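Local structure of protein CT_858 (Chlamydia trachomatis, 3DOR) at residues 27-31 against 32-36; 424-428 against 429-433; 379-382 against 383-386. The protein is the secreted chlamydial protease CPAF, probably a serine-type endopeptidase, which in its mature form is a dimer. All blocks are in the same frame, centred on the assembly; numbering follows the deposited sequence.

All three contacts are local and lie at the C-terminal end of a helix, so backbone amides reaching back to carbonyls dominate each. Interactions 1 and 2 are partly buried and leave their helices through a glycine of positive phi, followed by a side chain that packs back on the last turn. Interaction 3 is a surface contact without such a glycine, and adds a water bridge. Interactions 2 and 3 have centres about 20 Å apart and end helices 409-428 and 372-384, which pack together within the S41 peptidase region. Interaction 1 instead joins helix 25-32 to helix 36-48; its centre is about 37 Å from that of interaction 3.

Interaction 1: residues 27-31 against 32-36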
loop_
_atom_site.group_PDB
_atom_site.type_symbol
_atom_site.label_atom_id
_atom_site.label_comp_id
_atom_site.label_asym_id
_atom_site.label_seq_id
_atom_site.Cartn_x
_atom_site.Cartn_y
_atom_site.Cartn_z
ATOM N N TRP B 27 -22.739 15.963 -4.641
ATOM C CA TRP B 27 -23.064 15.977 -6.059
ATOM C C TRP B 27 -24.027 14.851 -6.434
ATOM O O TRP B 27 -24.952 15.054 -7.218
ATOM C CB TRP B 27 -21.778 15.868 -6.886
ATOM C CG TRP B 27 -22.014 15.518 -8.308
ATOM C CD1 TRP B 27 -21.963 14.276 -8.866
ATOM C CD2 TRP B 27 -22.375 16.418 -9.359
ATOM N NE1 TRP B 27 -22.268 14.345 -10.204
ATOM C CE2 TRP B 27 -22.525 15.649 -10.534
ATOM C CE3 TRP B 27 -22.585 17.803 -9.424
ATOM C CZ2 TRP B 27 -22.879 16.216 -11.762
ATOM C CZ3 TRP B 27 -22.938 18.367 -10.649
ATOM C CH2 TRP B 27 -23.080 17.570 -11.802
ATOM N N LYS B 28 -23.809 13.666 -5.875
ATOM C CA LYS B 28 -24.665 12.520 -6.159
ATOM C C LYS B 28 -26.092 12.727 -5.641
ATOM O O LYS B 28 -27.068 12.306 -6.270
ATOM C CB LYS B 28 -24.056 11.263 -5.536
ATOM C CG LYS B 28 -22.616 10.990 -5.995
ATOM C CD LYS B 28 -22.536 10.768 -7.510
ATOM C CE LYS B 28 -21.106 10.487 -7.960
ATOM N NZ LYS B 28 -21.038 10.152 -9.412
ATOM N N GLU B 29 -26.214 13.372 -4.487
ATOM C CA GLU B 29 -27.528 13.622 -3.914
ATOM C C GLU B 29 -28.310 14.513 -4.867
ATOM O O GLU B 29 -29.497 14.301 -5.092
ATOM C CB GLU B 29 -27.390 14.293 -2.539
ATOM C CG GLU B 29 -26.504 13.490 -1.602
ATOM C CD GLU B 29 -26.169 14.197 -0.302
ATOM O OE1 GLU B 29 -25.811 15.392 -0.330
ATOM O OE2 GLU B 29 -26.246 13.538 0.755
ATOM N N GLN B 30 -27.636 15.490 -5.461
ATOM C CA GLN B 30 -28.320 16.389 -6.370
ATOM C C GLN B 30 -28.433 15.876 -7.800
ATOM O O GLN B 30 -29.462 16.065 -8.443
ATOM C CB GLN B 30 -27.640 17.752 -6.381
ATOM C CG GLN B 30 -28.413 18.779 -7.180
ATOM C CD GLN B 30 -27.784 20.155 -7.135
ATOM O OE1 GLN B 30 -26.941 20.495 -7.968
ATOM N NE2 GLN B 30 -28.188 20.958 -6.151
ATOM N N TYR B 31 -27.381 15.237 -8.301
ATOM C CA TYR B 31 -27.383 14.732 -9.668
ATOM C C TYR B 31 -28.216 13.466 -9.828
ATOM O O TYR B 31 -28.857 13.262 -10.859
ATOM C CB TYR B 31 -25.943 14.472 -10.130
ATOM C CG TYR B 31 -25.833 13.852 -11.507
ATOM C CD1 TYR B 31 -26.158 14.574 -12.661
ATOM C CD2 TYR B 31 -25.412 12.537 -11.653
ATOM C CE1 TYR B 31 -26.058 13.985 -13.932
ATOM C CE2 TYR B 31 -25.312 11.949 -12.895
ATOM C CZ TYR B 31 -25.635 12.673 -14.031
ATOM O OH TYR B 31 -25.539 12.045 -15.249
ATOM N N LEU B 32 -28.208 12.623 -8.801
ATOM C CA LEU B 32 -28.953 11.367 -8.819
ATOM C C LEU B 32 -30.163 11.333 -7.877
ATOM O O LEU B 32 -31.018 10.461 -8.009
ATOM C CB LEU B 32 -28.038 10.208 -8.429
ATOM C CG LEU B 32 -26.729 9.984 -9.186
ATOM C CD1 LEU B 32 -25.988 8.829 -8.539
ATOM C CD2 LEU B 32 -27.012 9.678 -10.652
ATOM N N GLY B 33 -30.237 12.266 -6.932
ATOM C CA GLY B 33 -31.337 12.239 -5.981
ATOM C C GLY B 33 -31.021 11.093 -5.034
ATOM O O GLY B 33 -31.888 10.532 -4.354
ATOM N N TRP B 34 -29.739 10.748 -5.009
ATOM C CA TRP B 34 -29.216 9.675 -4.186
ATOM C C TRP B 34 -29.152 10.074 -2.712
ATOM O O TRP B 34 -28.947 11.245 -2.386
ATOM C CB TRP B 34 -27.819 9.317 -4.696
ATOM C CG TRP B 34 -27.010 8.452 -3.797
ATOM C CD1 TRP B 34 -26.996 7.090 -3.758
ATOM C CD2 TRP B 34 -26.061 8.896 -2.821
ATOM N NE1 TRP B 34 -26.087 6.654 -2.817
ATOM C CE2 TRP B 34 -25.503 7.743 -2.227
ATOM C CE3 TRP B 34 -25.629 10.157 -2.391
ATOM C CZ2 TRP B 34 -24.526 7.816 -1.224
ATOM C CZ3 TRP B 34 -24.655 10.229 -1.390
ATOM C CH2 TRP B 34 -24.119 9.062 -0.820
ATOM N N ASP B 35 -29.331 9.098 -1.827
ATOM C CA ASP B 35 -29.269 9.338 -0.387
ATOM C C ASP B 35 -28.529 8.187 0.269
ATOM O O ASP B 35 -28.947 7.031 0.177
ATOM C CB ASP B 35 -30.663 9.439 0.238
ATOM C CG ASP B 35 -30.603 9.661 1.745
ATOM O OD1 ASP B 35 -30.276 10.790 2.174
ATOM O OD2 ASP B 35 -30.855 8.697 2.500
ATOM N N LEU B 36 -27.437 8.518 0.947
ATOM C CA LEU B 36 -26.601 7.527 1.606
ATOM C C LEU B 36 -27.317 6.588 2.579
ATOM O O LEU B 36 -27.328 5.376 2.380
ATOM C CB LEU B 36 -25.441 8.233 2.316
ATOM C CG LEU B 36 -24.459 7.325 3.068
ATOM C CD1 LEU B 36 -24.094 6.097 2.233
ATOM C CD2 LEU B 36 -23.222 8.125 3.410
#
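Leu32 and Lys28 meet in the last turn of helix 25-32, which runs through a glycine of positive phi into the N-cap of helix 36-48. The amide N of Leu32 donates to Lys28 O at 2.8 Å, the usual i to i+4 helical bond. The Leu32 side chain lies beside that of Lys28, the two pointing the same way with CD1 of Leu32 4.1 Å from CD of Lys28. The other methyl, CD2, meets the Tyr31 ring obliquely, 3.4 Å from Tyr31 CD2. Beyond Leu32 the lysine chain runs on to a salt bridge with Glu526 and a hydrogen bond to the carbonyl of Asn70, so its ammonium group is bound away from the turn.

Gly33 leaves the helical region with phi 74°, and its N makes a weak bond to Glu29 O. This left-handed step swings Trp34 back over the helix end, where its own N forms a second, weak bond to Lys28 O at 3.3 Å. Lys28 O therefore accepts from both Leu32 and Trp34. With CG anti to the backbone N (chi1 167°), the Trp34 indole is laid against the last turn. Its CE3 comes 3.5 Å from Glu29 CG, which sits at the ring edge, while Lys28 CB approaches obliquely. Glu29 CA also makes a CH...O contact with Trp34 O at 3.2 Å, and its carboxylate bridges to Lys25.

Asp35 turns away to cap the next helix, OD2 accepting from the amide of Gln38. Leu36, which begins that helix, packs its side chain on helix 2-20, and its backbone N stands 3.6 Å above the Trp34 ring plane, offset toward the rim.

Interaction 2: residues 424-428 against 429-433; sequences NCWSK and GDIEL. With SO4 (sulfate ion), chain N.
A Schellman motif closes helix 409-428, with the amides of Gly429 and Asp430 turned back onto the carbonyls of Trp426 and Cys425. Two bonds define it. Asp430 N donates to Cys425 O across five residues at 3.0 Å, and inside that loop Gly429 N donates to Trp426 O at 3.1 Å. The inner donor stands well above the carbonyl plane of Trp426, whereas the outer one is tilted only 24° from that of Cys425. The reversal takes place at Gly429, whose positive phi (82°) puts it in the left-handed helical region.

Asp430 then centres an inverse gamma turn, in which Ile431 N makes a weak bond to Gly429 O. CB of Asp430 points back toward the helix, 3.7 Å from Cys425 O. With CG anti to the backbone N (chi1 179°), the carboxylate lies beside Cys425, and OD2 accepts from the amide of Thr435, farther along the loop. Cys425 is buried and also packs on Leu370 and Ile437.

The apolar part of the contact joins Ile431 to Trp426. CG2 of Ile431 reaches the benzene half of the indole obliquely, 3.5 Å from Trp426 CE3, and CD1 adds a looser touch at CZ3. The pair lies at the dimer interface: Trp426 NE1 hydrogen-bonds to the carbonyl of Gly192 of the second subunit, Ile431 packs on Ile201 of that subunit, and Glu432 forms a salt bridge with Arg504 of the second subunit.

Polar groups gather on the exposed face of the last turn. Ser427 OG gives its proton to Asn424 O at 3.1 Å, and the lysine chain, extended beyond CG, carries Lys428 NZ to within 2.7 Å of O2 of a sulfate ion, probably from the crystallisation liquor.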
loop_
_atom_site.group_PDB
_atom_site.type_symbol
_atom_site.label_atom_id
_atom_site.label_comp_id
_atom_site.label_asym_id
_atom_site.label_seq_id
_atom_site.Cartn_x
_atom_site.Cartn_y
_atom_site.Cartn_z
ATOM N N ASN B 424 -5.197 25.774 5.866
ATOM C CA ASN B 424 -6.147 26.851 6.118
ATOM C C ASN B 424 -7.577 26.301 6.120
ATOM O O ASN B 424 -8.384 26.661 6.975
ATOM C CB ASN B 424 -5.989 27.950 5.064
ATOM C CG ASN B 424 -6.667 29.248 5.467
ATOM O OD1 ASN B 424 -6.342 29.837 6.500
ATOM N ND2 ASN B 424 -7.619 29.699 4.655
ATOM N N CYS B 425 -7.890 25.423 5.169
ATOM C CA CYS B 425 -9.223 24.825 5.107
ATOM C C CYS B 425 -9.480 23.997 6.352
ATOM O O CYS B 425 -10.569 24.045 6.933
ATOM C CB CYS B 425 -9.361 23.921 3.887
ATOM S SG CYS B 425 -9.543 24.814 2.369
ATOM N N TRP B 426 -8.476 23.225 6.753
ATOM C CA TRP B 426 -8.612 22.388 7.931
ATOM C C TRP B 426 -8.910 23.215 9.181
ATOM O O TRP B 426 -9.834 22.906 9.924
ATOM C CB TRP B 426 -7.344 21.559 8.144
ATOM C CG TRP B 426 -7.428 20.625 9.316
ATOM C CD1 TRP B 426 -6.821 20.776 10.533
ATOM C CD2 TRP B 426 -8.133 19.376 9.372
ATOM N NE1 TRP B 426 -7.100 19.695 11.340
ATOM C CE2 TRP B 426 -7.902 18.822 10.652
ATOM C CE3 TRP B 426 -8.937 18.673 8.464
ATOM C CZ2 TRP B 426 -8.442 17.591 11.048
ATOM C CZ3 TRP B 426 -9.477 17.450 8.854
ATOM C CH2 TRP B 426 -9.224 16.922 10.138
ATOM N N SER B 427 -8.146 24.275 9.404
ATOM C CA SER B 427 -8.361 25.083 10.592
ATOM C C SER B 427 -9.684 25.840 10.577
ATOM O O SER B 427 -10.151 26.272 11.619
ATOM C CB SER B 427 -7.211 26.068 10.788
ATOM O OG SER B 427 -7.298 27.136 9.869
ATOM N N LYS B 428 -10.284 25.997 9.400
ATOM C CA LYS B 428 -11.553 26.704 9.285
ATOM C C LYS B 428 -12.735 25.747 9.304
ATOM O O LYS B 428 -13.881 26.183 9.309
ATOM C CB LYS B 428 -11.609 27.523 7.991
ATOM C CG LYS B 428 -10.672 28.721 7.940
ATOM C CD LYS B 428 -10.842 29.448 6.617
ATOM C CE LYS B 428 -9.933 30.658 6.508
ATOM N NZ LYS B 428 -10.042 31.273 5.155
ATOM N N GLY B 429 -12.462 24.448 9.315
ATOM C CA GLY B 429 -13.546 23.479 9.321
ATOM C C GLY B 429 -14.130 23.203 7.939
ATOM O O GLY B 429 -15.115 22.475 7.803
ATOM N N ASP B 430 -13.525 23.798 6.917
ATOM C CA ASP B 430 -13.945 23.630 5.523
ATOM C C ASP B 430 -13.363 22.295 5.042
ATOM O O ASP B 430 -12.513 22.258 4.152
ATOM C CB ASP B 430 -13.385 24.811 4.720
ATOM C CG ASP B 430 -13.733 24.758 3.243
ATOM O OD1 ASP B 430 -14.779 24.180 2.883
ATOM O OD2 ASP B 430 -12.955 25.327 2.444
ATOM N N ILE B 431 -13.835 21.199 5.632
ATOM C CA ILE B 431 -13.310 19.877 5.317
ATOM C C ILE B 431 -14.208 18.862 4.623
ATOM O O ILE B 431 -13.723 17.816 4.201
ATOM C CB ILE B 431 -12.766 19.202 6.590
ATOM C CG1 ILE B 431 -13.925 18.735 7.479
ATOM C CG2 ILE B 431 -11.887 20.177 7.345
ATOM C CD1 ILE B 431 -13.487 17.959 8.710
ATOM N N GLU B 432 -15.502 19.147 4.514
ATOM C CA GLU B 432 -16.420 18.214 3.856
ATOM C C GLU B 432 -16.290 18.311 2.330
ATOM O O GLU B 432 -16.289 17.301 1.631
ATOM C CB GLU B 432 -17.862 18.504 4.284
ATOM C CG GLU B 432 -18.135 18.292 5.772
ATOM C CD GLU B 432 -18.078 16.832 6.182
ATOM O OE1 GLU B 432 -18.635 16.496 7.245
ATOM O OE2 GLU B 432 -17.475 16.015 5.452
ATOM N N LEU B 433 -16.191 19.534 1.824
ATOM C CA LEU B 433 -16.031 19.784 0.392
ATOM C C LEU B 433 -15.407 21.162 0.326
ATOM O O LEU B 433 -16.093 22.175 0.161
ATOM C CB LEU B 433 -17.381 19.758 -0.337
ATOM C CG LEU B 433 -17.307 19.846 -1.874
ATOM C CD1 LEU B 433 -16.404 18.740 -2.422
ATOM C CD2 LEU B 433 -18.710 19.722 -2.474
HETATM S S SO4 N . -7.418 34.015 5.462
HETATM O O1 SO4 N . -6.618 33.473 4.299
HETATM O O2 SO4 N . -8.846 33.683 5.274
HETATM O O3 SO4 N . -6.979 33.393 6.746
HETATM O O4 SO4 N . -7.196 35.490 5.513
#

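Interaction 3: residues 379-382 against 383-386; sequences LDWL and TLLE
Residues 379-382 and 383-386 form the closing turns of helix 372-384, held by three successive i to i+4 bonds. Thr383 N donates to Leu379 O at 2.9 Å and Leu384 N to Asp380 O at 2.8 Å, both nearly along the C=O axis. Leu385 N reaches Trp381 O at 3.0 Å in a less straight bond (N-H...O 147°); Leu385 is also the first residue to leave helical backbone angles.

Thr383 has OG1 set between the backbone N and the carbonyl carbon (chi1 69°), which brings it 3.1 Å from Asp380 O. A water 2.9 Å from Thr383 OG1 is also within reach of the hydroxyl, and where its proton goes is not settled. The water itself donates to Asp380 OD1 at 2.7 Å, linking hydroxyl and carboxylate. On the apolar side, Trp381 and Leu384 lie alongside each other, pointing the same way; CD1 of Leu384 is 4.1 Å from CE3 of Trp381, an oblique and loose touch.

Apolar side chains of the turn join the helix end to its neighbours: Trp381 and Leu385 pack on both helix 409-428 and helix 391-398, Leu384 on the latter, and Leu382 meets Leu423 of helix 409-428.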
loop_
_atom_site.group_PDB
_atom_site.type_symbol
_atom_site.label_atom_id
_atom_site.label_comp_id
_atom_site.label_asym_id
_atom_site.label_seq_id
_atom_site.Cartn_x
_atom_site.Cartn_y
_atom_site.Cartn_z
ATOM N N LEU B 379 1.690 19.549 5.571
ATOM C CA LEU B 379 2.804 19.873 6.444
ATOM C C LEU B 379 4.115 19.386 5.825
ATOM O O LEU B 379 5.113 20.110 5.809
ATOM C CB LEU B 379 2.615 19.213 7.819
ATOM C CG LEU B 379 1.504 19.747 8.727
ATOM C CD1 LEU B 379 1.328 18.833 9.935
ATOM C CD2 LEU B 379 1.852 21.156 9.176
ATOM N N ASP B 380 4.114 18.159 5.315
ATOM C CA ASP B 380 5.328 17.615 4.719
ATOM C C ASP B 380 5.809 18.420 3.516
ATOM O O ASP B 380 7.007 18.688 3.385
ATOM C CB ASP B 380 5.121 16.144 4.348
ATOM C CG ASP B 380 4.891 15.275 5.570
ATOM O OD1 ASP B 380 5.267 15.710 6.678
ATOM O OD2 ASP B 380 4.345 14.160 5.432
ATOM N N TRP B 381 4.891 18.816 2.635
ATOM C CA TRP B 381 5.295 19.627 1.490
ATOM C C TRP B 381 6.010 20.878 2.004
ATOM O O TRP B 381 7.045 21.286 1.471
ATOM C CB TRP B 381 4.083 20.065 0.663
ATOM C CG TRP B 381 3.551 19.026 -0.286
ATOM C CD1 TRP B 381 2.294 18.483 -0.293
ATOM C CD2 TRP B 381 4.258 18.416 -1.373
ATOM N NE1 TRP B 381 2.177 17.571 -1.321
ATOM C CE2 TRP B 381 3.369 17.511 -1.998
ATOM C CE3 TRP B 381 5.558 18.549 -1.883
ATOM C CZ2 TRP B 381 3.740 16.739 -3.107
ATOM C CZ3 TRP B 381 5.927 17.783 -2.984
ATOM C CH2 TRP B 381 5.019 16.889 -3.585
ATOM N N LEU B 382 5.450 21.486 3.045
ATOM C CA LEU B 382 6.027 22.700 3.600
ATOM C C LEU B 382 7.395 22.483 4.240
ATOM O O LEU B 382 8.299 23.282 4.027
ATOM C CB LEU B 382 5.055 23.348 4.592
ATOM C CG LEU B 382 3.853 24.049 3.932
ATOM C CD1 LEU B 382 2.781 24.361 4.968
ATOM C CD2 LEU B 382 4.316 25.328 3.247
ATOM N N THR B 383 7.569 21.411 5.007
ATOM C CA THR B 383 8.876 21.188 5.613
ATOM C C THR B 383 9.872 20.843 4.508
ATOM O O THR B 383 11.016 21.286 4.530
ATOM C CB THR B 383 8.851 20.051 6.665
ATOM O OG1 THR B 383 8.654 18.792 6.016
ATOM C CG2 THR B 383 7.736 20.275 7.658
ATOM N N LEU B 384 9.419 20.077 3.524
ATOM C CA LEU B 384 10.272 19.675 2.411
ATOM C C LEU B 384 10.839 20.873 1.636
ATOM O O LEU B 384 12.004 20.880 1.246
ATOM C CB LEU B 384 9.472 18.790 1.448
ATOM C CG LEU B 384 10.199 17.933 0.410
ATOM C CD1 LEU B 384 9.162 17.262 -0.470
ATOM C CD2 LEU B 384 11.126 18.768 -0.447
ATOM N N LEU B 385 10.009 21.885 1.416
ATOM C CA LEU B 385 10.423 23.052 0.646
ATOM C C LEU B 385 10.708 24.266 1.505
ATOM O O LEU B 385 10.857 25.375 0.995
ATOM C CB LEU B 385 9.337 23.400 -0.373
ATOM C CG LEU B 385 8.900 22.221 -1.248
ATOM C CD1 LEU B 385 7.672 22.609 -2.074
ATOM C CD2 LEU B 385 10.074 21.800 -2.137
ATOM N N GLU B 386 10.781 24.050 2.808
ATOM C CA GLU B 386 11.030 25.124 3.754
ATOM C C GLU B 386 12.085 26.133 3.291
ATOM O O GLU B 386 11.818 27.336 3.251
ATOM C CB GLU B 386 11.443 24.527 5.096
ATOM C CG GLU B 386 11.358 25.495 6.260
ATOM C CD GLU B 386 11.723 24.842 7.575
ATOM O OE1 GLU B 386 11.132 23.785 7.895
ATOM O OE2 GLU B 386 12.598 25.385 8.288
HETATM O O HOH W 1 7.035 17.354 7.920
#